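Local structure of extracellular solute-binding protein, family 1 (Bifidobacterium longum subsp. infantis ATCC 15697, 3OMB) at residues V106-Y111 with R148-A153; K158-T163 with Q381-S386; V46-N49 with K54-N57; N483-N488 with D515-Q520; P473-K478 with W526-D531. The protein probably captures a solute, most likely a carbohydrate, outside the cell and delivers it to an ABC importer, and carries a bound magnesium ion. All blocks are in the same frame, centred on the assembly; numbering follows the deposited sequence.

Interaction 1. Residues V106-Y111 with R148-A153; sequences VEAYQY and RIYAIA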
# COMPACT_ATOMS: atom_id res chain seq x y z
N VAL A 106 -9.36 9.07 13.80
CA VAL A 106 -9.16 8.85 15.23
C VAL A 106 -8.72 10.15 15.93
O VAL A 106 -8.98 10.34 17.12
CB VAL A 106 -8.14 7.72 15.51
CG1 VAL A 106 -6.71 8.18 15.19
CG2 VAL A 106 -8.26 7.22 16.97
N GLU A 107 -8.05 11.03 15.18
CA GLU A 107 -7.61 12.31 15.72
C GLU A 107 -8.73 13.28 16.05
O GLU A 107 -8.61 14.09 16.96
CB GLU A 107 -6.59 12.94 14.79
CG GLU A 107 -5.19 12.49 15.18
CD GLU A 107 -4.40 11.92 14.04
OE1 GLU A 107 -4.84 12.03 12.87
OE2 GLU A 107 -3.33 11.35 14.32
N ALA A 108 -9.83 13.16 15.32
CA ALA A 108 -11.04 13.88 15.66
C ALA A 108 -11.60 13.47 17.02
O ALA A 108 -12.29 14.28 17.68
CB ALA A 108 -12.07 13.70 14.59
N TYR A 109 -11.31 12.24 17.44
CA TYR A 109 -11.69 11.74 18.76
C TYR A 109 -10.65 12.06 19.83
O TYR A 109 -10.99 12.28 20.99
CB TYR A 109 -12.01 10.24 18.71
CG TYR A 109 -13.31 9.95 17.98
CD1 TYR A 109 -14.55 10.14 18.62
CD2 TYR A 109 -13.32 9.50 16.66
CE1 TYR A 109 -15.75 9.88 17.96
CE2 TYR A 109 -14.50 9.24 15.99
CZ TYR A 109 -15.72 9.43 16.65
OH TYR A 109 -16.91 9.18 16.00
N GLN A 110 -9.38 12.09 19.43
CA GLN A 110 -8.32 12.49 20.34
C GLN A 110 -8.37 13.99 20.67
O GLN A 110 -8.02 14.38 21.77
CB GLN A 110 -6.95 12.10 19.79
CG GLN A 110 -6.56 10.66 20.12
CD GLN A 110 -5.27 10.22 19.44
OE1 GLN A 110 -5.00 10.58 18.29
NE2 GLN A 110 -4.47 9.44 20.17
N TYR A 111 -8.80 14.80 19.71
CA TYR A 111 -8.92 16.24 19.91
C TYR A 111 -10.36 16.64 19.60
O TYR A 111 -10.66 17.06 18.48
CB TYR A 111 -7.90 17.00 19.04
CG TYR A 111 -6.48 16.59 19.34
CD1 TYR A 111 -5.71 17.28 20.29
CD2 TYR A 111 -5.90 15.49 18.71
CE1 TYR A 111 -4.38 16.88 20.58
CE2 TYR A 111 -4.60 15.08 18.99
CZ TYR A 111 -3.84 15.78 19.92
OH TYR A 111 -2.56 15.35 20.18
N ARG A 148 -20.03 8.69 12.01
CA ARG A 148 -19.45 9.99 11.68
C ARG A 148 -18.44 9.90 10.53
O ARG A 148 -17.85 8.84 10.28
CB ARG A 148 -18.82 10.66 12.91
CG ARG A 148 -19.80 10.82 14.07
CD ARG A 148 -19.16 11.64 15.17
NE ARG A 148 -20.08 11.88 16.28
CZ ARG A 148 -20.11 11.17 17.40
NH1 ARG A 148 -19.29 10.14 17.58
NH2 ARG A 148 -20.98 11.48 18.34
N ILE A 149 -18.24 11.01 9.83
CA ILE A 149 -17.25 11.04 8.74
C ILE A 149 -16.29 12.17 9.02
O ILE A 149 -16.61 13.34 8.83
CB ILE A 149 -17.91 11.25 7.38
CG1 ILE A 149 -18.89 10.13 7.06
CG2 ILE A 149 -16.83 11.37 6.27
CD1 ILE A 149 -19.71 10.40 5.75
N TYR A 150 -15.11 11.81 9.52
CA TYR A 150 -14.13 12.81 9.87
C TYR A 150 -13.03 12.91 8.82
O TYR A 150 -12.39 13.95 8.69
CB TYR A 150 -13.53 12.50 11.24
CG TYR A 150 -14.44 12.90 12.38
CD1 TYR A 150 -14.96 14.20 12.46
CD2 TYR A 150 -14.77 11.98 13.38
CE1 TYR A 150 -15.78 14.57 13.50
CE2 TYR A 150 -15.59 12.36 14.44
CZ TYR A 150 -16.09 13.65 14.48
OH TYR A 150 -16.92 14.04 15.50
N ALA A 151 -12.84 11.83 8.07
CA ALA A 151 -11.75 11.77 7.10
C ALA A 151 -12.23 10.96 5.93
O ALA A 151 -12.46 9.77 6.05
CB ALA A 151 -10.49 11.11 7.73
N ILE A 152 -12.35 11.60 4.78
CA ILE A 152 -12.85 10.93 3.58
C ILE A 152 -11.69 10.25 2.85
O ILE A 152 -10.60 10.82 2.72
CB ILE A 152 -13.59 11.91 2.66
CG1 ILE A 152 -14.58 12.71 3.53
CG2 ILE A 152 -14.28 11.17 1.50
CD1 ILE A 152 -15.67 13.49 2.79
N ALA A 153 -11.95 9.03 2.39
CA ALA A 153 -10.98 8.27 1.62
C ALA A 153 -10.80 8.85 0.22
O ALA A 153 -11.54 9.74 -0.21
CB ALA A 153 -11.42 6.78 1.54
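The phenolic oxygen of Tyr-109 is gripped by two groups. Arg-148 NH1 donates to Tyr-109 OH at 3.0 Å in a fairly straight bond (159°), and Asp-144, outside both segments, takes the same hydroxyl into a second hydrogen bond. The oxygen lies almost in the plane of the guanidinium, at its edge, while NH1 itself sits at the edge of the tyrosine ring, so this is an end-on polar contact and not a cation-pi one. The arginine chain is extended from CG to NE, which carries the guanidinium past the phenol and lays Arg-148 CD 3.4 Å from Tyr-109 OH. A tyrosine suits the place because the ring that presents this oxygen also packs. Tyr-150 turns its edge toward the face of Tyr-109 in an offset edge-to-face pair, with centroids 5.3 Å apart, planes at 85° and the two CE2 atoms 3.7 Å from each other. Ala-108 meets Tyr-150 differently: its CB stands over one ring face, 3.4 Å from the centroid, a close CH-pi contact for which the small methyl of alanine is well suited. Helix 106-110 thus lies against the irregular chain that runs into strand 152-155. Pro-473, at the start of helix 473-486, packs on Val-106 and Tyr-109, while Ile-149 and Ile-152 reach instead to Phe-132 of helix 126-134.

Interaction 2. Residues K158-T163 with Q381-S386; sequences KAYSGT and QQFLGS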
# COMPACT_ATOMS: atom_id res chain seq x y z
N LYS A 158 -10.06 2.16 -10.89
CA LYS A 158 -10.21 0.72 -10.99
C LYS A 158 -8.97 0.04 -11.59
O LYS A 158 -8.76 -1.16 -11.40
CB LYS A 158 -11.46 0.38 -11.82
CG LYS A 158 -11.35 0.78 -13.32
CD LYS A 158 -12.66 0.48 -14.08
CE LYS A 158 -12.53 0.72 -15.60
NZ LYS A 158 -12.44 2.20 -15.92
N ALA A 159 -8.16 0.77 -12.34
CA ALA A 159 -6.94 0.16 -12.87
C ALA A 159 -6.04 -0.30 -11.72
O ALA A 159 -5.23 -1.19 -11.89
CB ALA A 159 -6.21 1.12 -13.81
N TYR A 160 -6.22 0.30 -10.54
CA TYR A 160 -5.38 -0.04 -9.38
C TYR A 160 -6.12 -0.94 -8.38
O TYR A 160 -5.67 -1.12 -7.26
CB TYR A 160 -4.91 1.23 -8.67
CG TYR A 160 -3.89 2.04 -9.46
CD1 TYR A 160 -2.53 1.81 -9.31
CD2 TYR A 160 -4.30 3.02 -10.36
CE1 TYR A 160 -1.60 2.52 -10.01
CE2 TYR A 160 -3.36 3.75 -11.09
CZ TYR A 160 -2.00 3.49 -10.89
OH TYR A 160 -1.04 4.19 -11.57
N SER A 161 -7.23 -1.53 -8.81
CA SER A 161 -8.06 -2.29 -7.87
C SER A 161 -7.39 -3.58 -7.33
O SER A 161 -7.73 -4.03 -6.24
CB SER A 161 -9.43 -2.62 -8.48
OG SER A 161 -9.25 -3.59 -9.49
N GLY A 162 -6.44 -4.15 -8.08
CA GLY A 162 -5.76 -5.36 -7.61
C GLY A 162 -4.63 -5.11 -6.60
O GLY A 162 -4.36 -3.97 -6.17
N THR A 163 -3.96 -6.18 -6.19
CA THR A 163 -2.91 -6.05 -5.19
C THR A 163 -1.64 -5.44 -5.74
O THR A 163 -1.38 -5.53 -6.91
CB THR A 163 -2.57 -7.40 -4.50
OG1 THR A 163 -1.51 -7.18 -3.55
CG2 THR A 163 -2.13 -8.47 -5.50
N GLN A 381 -6.63 15.44 -12.71
CA GLN A 381 -5.52 16.39 -12.75
C GLN A 381 -4.61 16.31 -11.52
O GLN A 381 -3.38 16.42 -11.65
CB GLN A 381 -6.03 17.82 -12.97
CG GLN A 381 -6.51 18.03 -14.39
CD GLN A 381 -6.87 19.47 -14.68
OE1 GLN A 381 -6.12 20.19 -15.32
NE2 GLN A 381 -8.05 19.89 -14.20
N GLN A 382 -5.20 16.11 -10.34
CA GLN A 382 -4.40 15.81 -9.17
C GLN A 382 -3.53 14.58 -9.44
O GLN A 382 -2.34 14.54 -9.10
CB GLN A 382 -5.29 15.50 -7.98
CG GLN A 382 -5.90 16.67 -7.26
CD GLN A 382 -6.65 16.18 -6.05
OE1 GLN A 382 -6.05 15.85 -5.01
NE2 GLN A 382 -7.96 16.11 -6.17
N PHE A 383 -4.12 13.57 -10.05
CA PHE A 383 -3.41 12.31 -10.24
C PHE A 383 -2.27 12.43 -11.25
O PHE A 383 -1.14 12.02 -10.98
CB PHE A 383 -4.39 11.23 -10.67
CG PHE A 383 -3.83 9.84 -10.63
CD1 PHE A 383 -3.11 9.41 -9.52
CD2 PHE A 383 -4.04 8.96 -11.68
CE1 PHE A 383 -2.58 8.09 -9.45
CE2 PHE A 383 -3.52 7.66 -11.63
CZ PHE A 383 -2.79 7.23 -10.51
N LEU A 384 -2.57 13.01 -12.41
CA LEU A 384 -1.66 12.95 -13.55
C LEU A 384 -1.20 14.31 -14.07
O LEU A 384 -0.53 14.39 -15.12
CB LEU A 384 -2.27 12.08 -14.66
CG LEU A 384 -2.29 10.56 -14.39
CD1 LEU A 384 -3.31 9.83 -15.26
CD2 LEU A 384 -0.88 9.94 -14.57
N GLY A 385 -1.51 15.38 -13.33
CA GLY A 385 -1.12 16.73 -13.70
C GLY A 385 -2.14 17.50 -14.53
O GLY A 385 -3.15 16.94 -14.99
N SER A 386 -1.89 18.78 -14.71
CA SER A 386 -2.78 19.64 -15.49
C SER A 386 -2.99 19.17 -16.93
O SER A 386 -2.05 18.68 -17.56
CB SER A 386 -2.20 21.06 -15.52
OG SER A 386 -2.08 21.59 -14.22
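Tyr-160 and Phe-383 meet ring to ring where two distant parts of a two-lobed, type 2 periplasmic-binding-protein fold come together. The tyrosine sits in the loop that leads from strand 152-155 to strand 166-170, a member of a different sheet, and the phenylalanine projects from helix 376-384, whose last turn lies in 381-386.

The contact between the segments is entirely aromatic. The side chains arrive from opposite directions, and the ring planes stand at 86°, with centroids 5.8 Å apart. Tyr-160 lies at the edge of the Phe-383 ring, close to its plane. Phe-383 points its CG away from its own backbone N (chi1 -168°), which sends the ring out from the helix toward the loop. Both residues are buried, and flat rings let a long gap between backbones, 12.5 Å from Tyr-160 CA to Phe-383 CA, be closed by side chains alone.

Polar bonds hold the tyrosine side. Tyr-160 OH is hydrogen-bonded to Asp-435, which also touches Phe-383, and the tyrosine ring rests on His-437, Ala-438 and Leu-441 of helix 436-452; a phenol serves both needs at once. In the loop, Ser-161 N bonds to Lys-158 O at 3.0 Å, closing the turn around Tyr-160.

Backbone shape matters after the helix: Gly-385 has a phi of 92°, where a CB would jam against the preceding carbonyl oxygen. At the contact itself, Phe-383 CZ is the atom most engaged, 3.6 Å from Tyr-160 CE2 and 3.7 Å from Tyr-160 OH.

Interaction 3. Residues V46-N49 with K54-N57; sequences VKKN and KMAN
Met-55, present as selenomethionine, lays its side chain over Val-46 and Lys-48. These two residues lie on strand 41-48, an inner strand of a four-stranded mixed sheet, and Met-55 belongs to the loop that opens the beta-alpha-beta crossover from this strand through helix 59-68 to the parallel neighbour 71-78. Being two apart on the strand, Val-46 and Lys-48 present their side chains on the same side, toward that loop.

Val-46 CG1 touches Met-55 CG at 3.9 Å, an apolar contact between a branched residue suited to a strand and a flexible chain that can mould itself to it. The Met-55 chain folds back at both chi2 (-50°) and chi3 (-56°). Its selenium meets the aliphatic part of the lysine, lying 3.7 Å from Lys-48 CE and 3.9 Å from Lys-48 CD. Lys-48 is itself curled, bent at every torsion beyond the first, and its buried ammonium is paid for by a salt bridge to Glu-76 of strand 71-78 and a hydrogen bond to Glu-53 O. With an alanine here, the Glu-76 carboxylate would probably be left without its charged mate and the selenium of Met-55 without the methylenes that flank it.

Glu-76 OE1 also accepts from Met-55 N, so one oxygen ties strand to loop. Beside that bond Lys-48 NZ stands 3.9 Å from Lys-54 CA and 4.0 Å from Met-55 N.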
# COMPACT_ATOMS: atom_id res chain seq x y z
N VAL A 46 -1.49 20.33 2.47
CA VAL A 46 -1.36 19.28 1.46
C VAL A 46 -0.01 18.57 1.61
O VAL A 46 1.06 19.19 1.56
CB VAL A 46 -1.55 19.82 -0.01
CG1 VAL A 46 -0.59 20.98 -0.33
CG2 VAL A 46 -1.42 18.69 -1.00
N LYS A 47 -0.07 17.27 1.82
CA LYS A 47 1.13 16.44 1.84
C LYS A 47 1.60 16.20 0.41
O LYS A 47 0.77 15.97 -0.48
CB LYS A 47 0.80 15.11 2.51
CG LYS A 47 2.04 14.27 2.85
CD LYS A 47 1.64 12.86 3.21
CE LYS A 47 1.51 12.70 4.70
NZ LYS A 47 0.79 11.43 5.02
N LYS A 48 2.91 16.26 0.21
CA LYS A 48 3.56 16.14 -1.10
C LYS A 48 4.65 15.06 -1.11
O LYS A 48 5.21 14.73 -0.06
CB LYS A 48 4.23 17.47 -1.48
CG LYS A 48 3.37 18.73 -1.32
CD LYS A 48 2.32 18.87 -2.44
CE LYS A 48 2.96 19.08 -3.82
NZ LYS A 48 3.85 20.26 -3.91
N ASN A 49 4.97 14.53 -2.29
CA ASN A 49 6.21 13.77 -2.46
C ASN A 49 7.29 14.80 -2.83
O ASN A 49 6.98 15.82 -3.47
CB ASN A 49 6.06 12.72 -3.59
CG ASN A 49 5.13 11.56 -3.22
OD1 ASN A 49 5.10 11.10 -2.07
ND2 ASN A 49 4.37 11.06 -4.20
N LYS A 54 5.74 22.57 -7.07
CA LYS A 54 5.00 23.36 -6.07
C LYS A 54 3.57 23.61 -6.55
O LYS A 54 3.34 23.75 -7.76
CB LYS A 54 5.69 24.70 -5.76
CG LYS A 54 7.07 24.56 -5.13
CD LYS A 54 7.58 25.92 -4.59
CE LYS A 54 8.93 25.80 -3.82
NZ LYS A 54 10.12 25.65 -4.74
N MSE A 55 2.63 23.66 -5.60
CA MSE A 55 1.20 23.92 -5.88
C MSE A 55 1.03 25.18 -6.70
O MSE A 55 0.23 25.23 -7.62
CB MSE A 55 0.38 24.08 -4.57
CG MSE A 55 0.38 22.89 -3.61
SE MSE A 55 -0.06 21.19 -4.46
CE MSE A 55 -1.77 21.68 -5.26
N ALA A 56 1.81 26.21 -6.36
CA ALA A 56 1.73 27.47 -7.08
C ALA A 56 2.00 27.34 -8.59
O ALA A 56 1.50 28.15 -9.36
CB ALA A 56 2.66 28.52 -6.43
N ASN A 57 2.75 26.33 -9.02
CA ASN A 57 3.05 26.13 -10.46
C ASN A 57 2.10 25.15 -11.16
O ASN A 57 2.31 24.84 -12.34
CB ASN A 57 4.48 25.63 -10.68
CG ASN A 57 5.53 26.59 -10.20
OD1 ASN A 57 6.44 26.19 -9.49
ND2 ASN A 57 5.43 27.86 -10.59

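Interaction 4. Residues N483-N488 with D515-Q520; sequences NAEIFN and DSIGLQ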
# COMPACT_ATOMS: atom_id res chain seq x y z
N ASN A 483 1.76 -3.38 20.27
CA ASN A 483 2.62 -3.47 19.10
C ASN A 483 4.07 -3.18 19.41
O ASN A 483 4.96 -3.76 18.77
CB ASN A 483 2.14 -2.53 18.01
CG ASN A 483 1.16 -3.19 17.06
OD1 ASN A 483 0.89 -4.38 17.18
ND2 ASN A 483 0.63 -2.42 16.11
N ALA A 484 4.32 -2.28 20.36
CA ALA A 484 5.69 -1.94 20.74
C ALA A 484 6.31 -3.11 21.50
O ALA A 484 7.49 -3.35 21.38
CB ALA A 484 5.74 -0.65 21.58
N GLU A 485 5.51 -3.84 22.28
CA GLU A 485 6.02 -5.04 22.95
C GLU A 485 6.13 -6.22 21.98
O GLU A 485 7.12 -6.92 21.99
CB GLU A 485 5.20 -5.39 24.21
CG GLU A 485 4.89 -4.16 25.10
CD GLU A 485 4.92 -4.44 26.62
OE1 GLU A 485 4.53 -5.56 27.05
OE2 GLU A 485 5.32 -3.50 27.38
N ILE A 486 5.12 -6.42 21.12
CA ILE A 486 5.13 -7.53 20.15
C ILE A 486 6.33 -7.41 19.20
O ILE A 486 7.10 -8.34 18.98
CB ILE A 486 3.78 -7.59 19.35
CG1 ILE A 486 2.62 -7.97 20.28
CG2 ILE A 486 3.86 -8.52 18.13
CD1 ILE A 486 1.23 -7.53 19.75
N PHE A 487 6.50 -6.22 18.65
CA PHE A 487 7.58 -5.99 17.72
C PHE A 487 8.85 -5.43 18.42
O PHE A 487 9.64 -4.72 17.83
CB PHE A 487 7.08 -5.14 16.56
CG PHE A 487 6.00 -5.81 15.75
CD1 PHE A 487 6.32 -6.75 14.78
CD2 PHE A 487 4.66 -5.52 15.97
CE1 PHE A 487 5.34 -7.38 14.04
CE2 PHE A 487 3.67 -6.16 15.24
CZ PHE A 487 4.01 -7.08 14.26
N ASN A 488 9.04 -5.78 19.70
CA ASN A 488 10.31 -5.52 20.39
C ASN A 488 11.41 -6.45 19.86
O ASN A 488 12.48 -5.96 19.50
CB ASN A 488 10.14 -5.70 21.92
CG ASN A 488 11.42 -5.38 22.71
OD1 ASN A 488 12.17 -4.46 22.38
ND2 ASN A 488 11.65 -6.14 23.79
N ASP A 515 2.14 -14.11 23.78
CA ASP A 515 0.81 -14.15 24.41
C ASP A 515 0.81 -13.51 25.79
O ASP A 515 -0.22 -12.99 26.25
CB ASP A 515 0.29 -15.60 24.48
CG ASP A 515 -0.06 -16.16 23.11
OD1 ASP A 515 -0.23 -15.38 22.15
OD2 ASP A 515 -0.16 -17.39 22.98
N SER A 516 1.97 -13.52 26.44
CA SER A 516 2.09 -12.98 27.80
C SER A 516 2.21 -11.46 27.78
O SER A 516 2.05 -10.81 28.81
CB SER A 516 3.31 -13.57 28.51
OG SER A 516 4.46 -12.78 28.21
N ILE A 517 2.53 -10.89 26.62
CA ILE A 517 2.72 -9.43 26.57
C ILE A 517 1.65 -8.73 25.74
O ILE A 517 1.83 -7.58 25.30
CB ILE A 517 4.09 -9.06 26.08
CG1 ILE A 517 4.32 -9.67 24.69
CG2 ILE A 517 5.17 -9.50 27.13
CD1 ILE A 517 5.63 -9.26 24.05
N GLY A 518 0.55 -9.45 25.50
CA GLY A 518 -0.66 -8.85 24.94
C GLY A 518 -1.14 -9.25 23.56
O GLY A 518 -2.13 -8.70 23.10
N LEU A 519 -0.47 -10.22 22.91
CA LEU A 519 -0.86 -10.63 21.56
C LEU A 519 -2.32 -11.08 21.46
O LEU A 519 -3.03 -10.74 20.51
CB LEU A 519 0.06 -11.71 20.99
CG LEU A 519 -0.33 -12.09 19.56
CD1 LEU A 519 -0.24 -10.88 18.60
CD2 LEU A 519 0.52 -13.21 19.05
N GLN A 520 -2.76 -11.86 22.44
CA GLN A 520 -4.13 -12.38 22.45
C GLN A 520 -5.13 -11.28 22.69
O GLN A 520 -6.26 -11.36 22.22
CB GLN A 520 -4.27 -13.41 23.53
CG GLN A 520 -3.20 -14.45 23.50
CD GLN A 520 -3.70 -15.70 22.90
OE1 GLN A 520 -3.82 -15.79 21.68
NE2 GLN A 520 -4.02 -16.70 23.74
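Ile-517 reaches across to the end of helix 473-486 with its long branch and sets CD1 against the backbone of Glu-485, 3.5 Å from Glu-485 O. Its conformation makes this possible. CG1 is placed between the backbone N and the carbonyl carbon (chi1 58°), a position isoleucine rarely takes within a helix and takes here in the turn between two, and from there the branch continues extended to CD1. The shorter branch, CG2, stays nearer the carboxylate, 4.0 Å from Glu-485 OE1.

Glu-485 bends at chi2 and crosses the isoleucine at a slant. Its CB lies 3.9 Å from Ile-517 CD1, while OE1 approaches Ile-517 CB at 3.7 Å, so that methylene and carboxylate together flank the isoleucine. This is van der Waals contact made by both CB and a carboxylate oxygen; Glu-485 is exposed, so a charged residue is tolerable at this place.

Ile-517 and Gly-518 form the tight link between helix 503-516 and helix 519-534, part of the all-helical C-terminal region of the chain. Gly-518 occupies the N-cap position of the second helix with a phi of 114°, at which a CB would collide with the carbonyl oxygen before it; glycine is the natural choice.

One residue further, Leu-519 turns its CG away from its backbone N (chi1 -178°) and offers CD1 to Ile-486 CD1 at 3.8 Å, the two side chains crossing at about a right angle. Ile-486 also packs on Leu-259, and its CG2 lies 3.7 Å above the plane of the Phe-487 ring, toward the rim.

Interaction 5. Residues P473-K478 with W526-D531; sequences PSDATK and WQKWYD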
# COMPACT_ATOMS: atom_id res chain seq x y z
N PRO A 473 -10.16 5.80 20.20
CA PRO A 473 -8.78 6.08 20.58
C PRO A 473 -8.23 5.19 21.70
O PRO A 473 -7.03 4.89 21.71
CB PRO A 473 -8.81 7.54 21.06
CG PRO A 473 -10.21 8.01 20.91
CD PRO A 473 -10.97 7.03 20.09
N SER A 474 -9.08 4.74 22.62
CA SER A 474 -8.58 3.87 23.68
C SER A 474 -8.18 2.50 23.13
O SER A 474 -7.27 1.87 23.66
CB SER A 474 -9.60 3.72 24.80
OG SER A 474 -10.81 3.19 24.26
N ASP A 475 -8.86 2.03 22.09
CA ASP A 475 -8.51 0.75 21.49
C ASP A 475 -7.24 0.86 20.64
O ASP A 475 -6.38 0.00 20.72
CB ASP A 475 -9.68 0.15 20.71
CG ASP A 475 -10.63 -0.66 21.59
OD1 ASP A 475 -10.30 -0.88 22.78
OD2 ASP A 475 -11.70 -1.09 21.09
N ALA A 476 -7.13 1.95 19.88
CA ALA A 476 -5.94 2.23 19.09
C ALA A 476 -4.68 2.28 19.97
O ALA A 476 -3.66 1.68 19.64
CB ALA A 476 -6.11 3.54 18.30
N THR A 477 -4.81 2.98 21.10
CA THR A 477 -3.79 3.09 22.16
C THR A 477 -3.34 1.73 22.71
O THR A 477 -2.14 1.49 22.85
CB THR A 477 -4.31 4.01 23.31
OG1 THR A 477 -4.55 5.32 22.78
CG2 THR A 477 -3.35 4.10 24.50
N LYS A 478 -4.28 0.85 23.03
CA LYS A 478 -3.92 -0.52 23.40
C LYS A 478 -3.14 -1.24 22.31
O LYS A 478 -2.15 -1.91 22.59
CB LYS A 478 -5.17 -1.35 23.72
CG LYS A 478 -5.54 -1.34 25.17
CD LYS A 478 -6.68 -2.31 25.39
CE LYS A 478 -7.96 -1.60 25.77
NZ LYS A 478 -8.28 -1.85 27.22
N TRP A 526 -8.92 -6.68 17.50
CA TRP A 526 -9.18 -6.76 16.05
C TRP A 526 -10.44 -7.56 15.72
O TRP A 526 -11.21 -7.16 14.84
CB TRP A 526 -7.99 -7.32 15.31
CG TRP A 526 -6.88 -6.35 15.16
CD1 TRP A 526 -5.65 -6.40 15.76
CD2 TRP A 526 -6.88 -5.18 14.35
NE1 TRP A 526 -4.88 -5.34 15.37
CE2 TRP A 526 -5.61 -4.57 14.50
CE3 TRP A 526 -7.83 -4.58 13.50
CZ2 TRP A 526 -5.27 -3.39 13.83
CZ3 TRP A 526 -7.48 -3.42 12.82
CH2 TRP A 526 -6.21 -2.83 13.00
N GLN A 527 -10.66 -8.68 16.40
CA GLN A 527 -11.91 -9.45 16.21
C GLN A 527 -13.14 -8.58 16.44
O GLN A 527 -14.13 -8.69 15.70
CB GLN A 527 -11.97 -10.68 17.12
CG GLN A 527 -13.25 -11.59 16.90
CD GLN A 527 -13.15 -12.49 15.65
OE1 GLN A 527 -12.27 -13.34 15.58
NE2 GLN A 527 -14.06 -12.31 14.68
N LYS A 528 -13.09 -7.74 17.47
CA LYS A 528 -14.25 -6.94 17.84
C LYS A 528 -14.52 -5.92 16.74
O LYS A 528 -15.66 -5.77 16.32
CB LYS A 528 -14.01 -6.22 19.17
CG LYS A 528 -15.13 -5.20 19.52
CD LYS A 528 -14.91 -4.47 20.81
CE LYS A 528 -13.76 -3.46 20.72
NZ LYS A 528 -13.65 -2.64 22.00
N TRP A 529 -13.48 -5.23 16.28
CA TRP A 529 -13.69 -4.24 15.22
C TRP A 529 -14.07 -4.87 13.88
O TRP A 529 -14.93 -4.34 13.16
CB TRP A 529 -12.49 -3.29 15.11
CG TRP A 529 -12.48 -2.41 16.31
CD1 TRP A 529 -11.68 -2.54 17.43
CD2 TRP A 529 -13.37 -1.33 16.58
NE1 TRP A 529 -12.00 -1.58 18.35
CE2 TRP A 529 -13.04 -0.82 17.87
CE3 TRP A 529 -14.40 -0.71 15.85
CZ2 TRP A 529 -13.70 0.27 18.44
CZ3 TRP A 529 -15.07 0.37 16.43
CH2 TRP A 529 -14.72 0.85 17.71
N TYR A 530 -13.44 -6.01 13.57
CA TYR A 530 -13.81 -6.81 12.40
C TYR A 530 -15.32 -7.14 12.41
O TYR A 530 -16.01 -6.85 11.43
CB TYR A 530 -12.91 -8.05 12.31
CG TYR A 530 -13.33 -9.10 11.33
CD1 TYR A 530 -14.08 -10.19 11.73
CD2 TYR A 530 -12.96 -9.03 9.98
CE1 TYR A 530 -14.48 -11.17 10.81
CE2 TYR A 530 -13.33 -10.01 9.07
CZ TYR A 530 -14.09 -11.06 9.49
OH TYR A 530 -14.47 -12.04 8.61
N ASP A 531 -15.81 -7.68 13.52
CA ASP A 531 -17.23 -7.99 13.70
C ASP A 531 -18.11 -6.76 13.63
O ASP A 531 -19.17 -6.80 13.02
CB ASP A 531 -17.47 -8.67 15.04
CG ASP A 531 -16.82 -10.05 15.14
OD1 ASP A 531 -16.34 -10.60 14.11
OD2 ASP A 531 -16.78 -10.59 16.26
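Asp-475 faces helix 519-534 from the first turn of helix 473-486, and every atom of its side chain meets that helix. CB lies 3.7 Å from Trp-529 NE1. CG is equally near two partners, 3.6 Å from Trp-529 NE1 and from Lys-528 NZ. OD1 stands back, 3.9 Å from Lys-528 NZ, while OD2 takes both donors: Lys-528 NZ at 2.7 Å in a salt bridge, and Trp-529 NE1 at 2.8 Å with an N-H...O angle of 149°. The ammonium uses the syn lone pair; the indole N-H comes from the anti side, 22° out of the carboxylate plane, and the ring and carboxylate planes stand at 84°. Lys-528 bends at chi3 to bring NZ in from the direction opposite to the aspartate. Replacing the carboxylate by an alanine's methyl group would remove OD2, and is likely to leave the indole N-H without its acceptor and the ammonium without its counter-charge. Two consecutive residues of one helix thus converge on a single oxygen of another, a task suited to the short side chain of an aspartate, which has few torsions to fix. With a lysine charge and an N-H both directed at OD2, and the start of its own helix close by, Asp-475 is likely to remain ionised despite its burial.

How the interactions relate
Along the chain, interaction 3 closes first, followed by interaction 1 and interaction 2; interactions 4 and 5 occupy the C-terminal helices, with 4 nested inside the loop closed by 5. Those two share helices 473-486 and 519-534, their centres about 15 Å apart, so the helix pair is joined at two levels. Interaction 1 lies equally near interaction 5 and touches it through Pro-473, linking the C-terminal helices to helix 106-110. Interactions 2 and 3 are about 17 Å apart between centres, whereas interactions 3 and 4 are about 39 Å apart. The contacts thus spread across a two-lobed fold, all away from the magnesium site; interaction 3 is local, while interactions 1, 2 and 5 join segments 37 to 218 residues apart.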